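Local structure of tetraacyldisaccharide 4'-kinase (Aquifex aeolicus, 4ITL) at residues Lys65-Leu70 against Pro109-Val114. The protein probably transfers the gamma-phosphate of ATP to the 4'-position of a tetraacyldisaccharide 1-phosphate, giving lipid IVA in lipid A biosynthesis. Residues are numbered along the deposited sequence; the frame is centred on the assembly and turned at random.
Sequences KRVCIL and PHVSVV
Ile69 and Val111 meet through methyl groups, CD1 of Ile69 lying 3.6 Å from CG1 of Val111. That branch of Val111 stands anti to the backbone N (chi1 168°), which lets one methyl touch both Ile69 and Val67, whose own CG1 is 4.1 Å from Val111 CG1. Beta-branched valine and isoleucine favour the extended backbone, and their methyls, close to the main chain, fill the space between strand and covering helix. On the other face, Cys68 turns its sulfur anti to the backbone N (chi1 -178°), carrying SG forward along the strand to within 3.7 Å of Val114 CG2; the slim thiol also rests on Ser112 CB. Longer, gamma-branched Leu70 brings CD2 to 3.9 Å from Val114 CB and also touches Phe135 and Leu137. Between these two layers of side chains, nearly straight backbone bonds join the parallel strands: Ser112 N to Val67 O, Val114 N to Ile69 O, and Ile69 N to Ser112 O at 2.8 Å. The small hydroxyl of buried Ser112 is satisfied by accepting from Tyr87 N. The pair belongs to the P-loop kinase core: strand 134-137 flanks 67-71, helix 119-130 covers Cys68 and Val114, and helix 51-61, whose first turn holds the end of the predicted ATP-binding loop, packs on Ile69 and Val111.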
loop_
_atom_site.group_PDB
_atom_site.type_symbol
_atom_site.label_atom_id
_atom_site.label_comp_id
_atom_site.label_asym_id
_atom_site.label_seq_id
_atom_site.Cartn_x
_atom_site.Cartn_y
_atom_site.Cartn_z
ATOM N N LYS A 65 14.335 -14.209 3.734
ATOM C CA LYS A 65 15.178 -13.554 2.719
ATOM C C LYS A 65 15.469 -12.092 3.087
ATOM O O LYS A 65 14.741 -11.483 3.871
ATOM C CB LYS A 65 14.521 -13.594 1.325
ATOM C CG LYS A 65 13.721 -14.852 0.989
ATOM C CD LYS A 65 14.591 -16.066 0.706
ATOM C CE LYS A 65 15.374 -15.908 -0.576
ATOM N NZ LYS A 65 15.964 -17.199 -1.037
ATOM N N ARG A 66 16.530 -11.524 2.519
ATOM C CA ARG A 66 16.767 -10.095 2.661
ATOM C C ARG A 66 15.894 -9.370 1.673
ATOM O O ARG A 66 16.080 -9.496 0.468
ATOM C CB ARG A 66 18.231 -9.743 2.418
ATOM C CG ARG A 66 19.159 -10.256 3.497
ATOM C CD ARG A 66 20.591 -9.720 3.337
ATOM N NE ARG A 66 21.217 -10.148 2.089
ATOM C CZ ARG A 66 21.648 -11.382 1.842
ATOM N NH1 ARG A 66 21.509 -12.341 2.747
ATOM N NH2 ARG A 66 22.217 -11.660 0.675
ATOM N N VAL A 67 14.945 -8.600 2.192
ATOM C CA VAL A 67 13.923 -7.948 1.381
ATOM C C VAL A 67 14.119 -6.443 1.299
ATOM O O VAL A 67 14.423 -5.779 2.294
ATOM C CB VAL A 67 12.523 -8.168 2.002
ATOM C CG1 VAL A 67 11.428 -7.454 1.162
ATOM C CG2 VAL A 67 12.227 -9.653 2.138
ATOM N N CYS A 68 13.901 -5.897 0.118
ATOM C CA CYS A 68 13.908 -4.453 -0.062
ATOM C C CYS A 68 12.668 -4.040 -0.832
ATOM O O CYS A 68 12.314 -4.633 -1.870
ATOM C CB CYS A 68 15.173 -4.006 -0.789
ATOM S SG CYS A 68 15.331 -2.245 -1.029
ATOM N N ILE A 69 11.983 -3.029 -0.310
ATOM C CA ILE A 69 10.767 -2.520 -0.945
ATOM C C ILE A 69 11.209 -1.325 -1.776
ATOM O O ILE A 69 11.982 -0.497 -1.292
ATOM C CB ILE A 69 9.775 -2.076 0.111
ATOM C CG1 ILE A 69 9.235 -3.302 0.841
ATOM C CG2 ILE A 69 8.615 -1.345 -0.522
ATOM C CD1 ILE A 69 8.518 -2.964 2.125
ATOM N N LEU A 70 10.811 -1.294 -3.049
ATOM C CA LEU A 70 11.073 -0.164 -3.926
ATOM C C LEU A 70 9.819 0.632 -4.140
ATOM O O LEU A 70 8.801 0.128 -4.687
ATOM C CB LEU A 70 11.611 -0.613 -5.290
ATOM C CG LEU A 70 12.894 -1.418 -5.254
ATOM C CD1 LEU A 70 13.150 -1.898 -6.711
ATOM C CD2 LEU A 70 14.053 -0.645 -4.648
ATOM N N PRO A 109 10.566 -3.747 10.652
ATOM C CA PRO A 109 11.926 -3.511 11.145
ATOM C C PRO A 109 12.978 -4.470 10.579
ATOM O O PRO A 109 14.136 -4.293 10.904
ATOM C CB PRO A 109 11.783 -3.665 12.675
ATOM C CG PRO A 109 10.631 -4.553 12.866
ATOM C CD PRO A 109 9.697 -4.367 11.663
ATOM N N HIS A 110 12.593 -5.445 9.754
ATOM C CA HIS A 110 13.557 -6.381 9.203
ATOM C C HIS A 110 13.845 -6.105 7.689
ATOM O O HIS A 110 14.705 -6.751 7.103
ATOM C CB HIS A 110 13.106 -7.846 9.468
ATOM C CG HIS A 110 11.810 -8.230 8.818
ATOM N ND1 HIS A 110 10.576 -7.811 9.280
ATOM C CD2 HIS A 110 11.553 -9.016 7.742
ATOM C CE1 HIS A 110 9.624 -8.314 8.514
ATOM N NE2 HIS A 110 10.195 -9.051 7.572
ATOM N N VAL A 111 13.160 -5.111 7.097
ATOM C CA VAL A 111 13.109 -4.877 5.624
ATOM C C VAL A 111 13.823 -3.569 5.244
ATOM O O VAL A 111 13.854 -2.656 6.048
ATOM C CB VAL A 111 11.603 -4.794 5.188
ATOM C CG1 VAL A 111 11.410 -4.295 3.803
ATOM C CG2 VAL A 111 10.924 -6.160 5.375
ATOM N N SER A 112 14.419 -3.471 4.063
ATOM C CA SER A 112 14.910 -2.172 3.588
ATOM C C SER A 112 13.861 -1.506 2.738
ATOM O O SER A 112 12.987 -2.184 2.212
ATOM C CB SER A 112 16.209 -2.309 2.801
ATOM O OG SER A 112 17.194 -2.868 3.651
ATOM N N VAL A 113 13.927 -0.175 2.654
ATOM C CA VAL A 113 12.987 0.586 1.856
ATOM C C VAL A 113 13.777 1.624 1.097
ATOM O O VAL A 113 14.594 2.338 1.685
ATOM C CB VAL A 113 11.901 1.277 2.689
ATOM C CG1 VAL A 113 10.984 2.101 1.797
ATOM C CG2 VAL A 113 11.093 0.270 3.501
ATOM N N VAL A 114 13.551 1.683 -0.216
ATOM C CA VAL A 114 14.191 2.677 -1.064
ATOM C C VAL A 114 13.137 3.428 -1.831
ATOM O O VAL A 114 12.221 2.824 -2.369
ATOM C CB VAL A 114 15.146 2.013 -2.056
ATOM C CG1 VAL A 114 15.660 3.008 -3.087
ATOM C CG2 VAL A 114 16.270 1.367 -1.308
#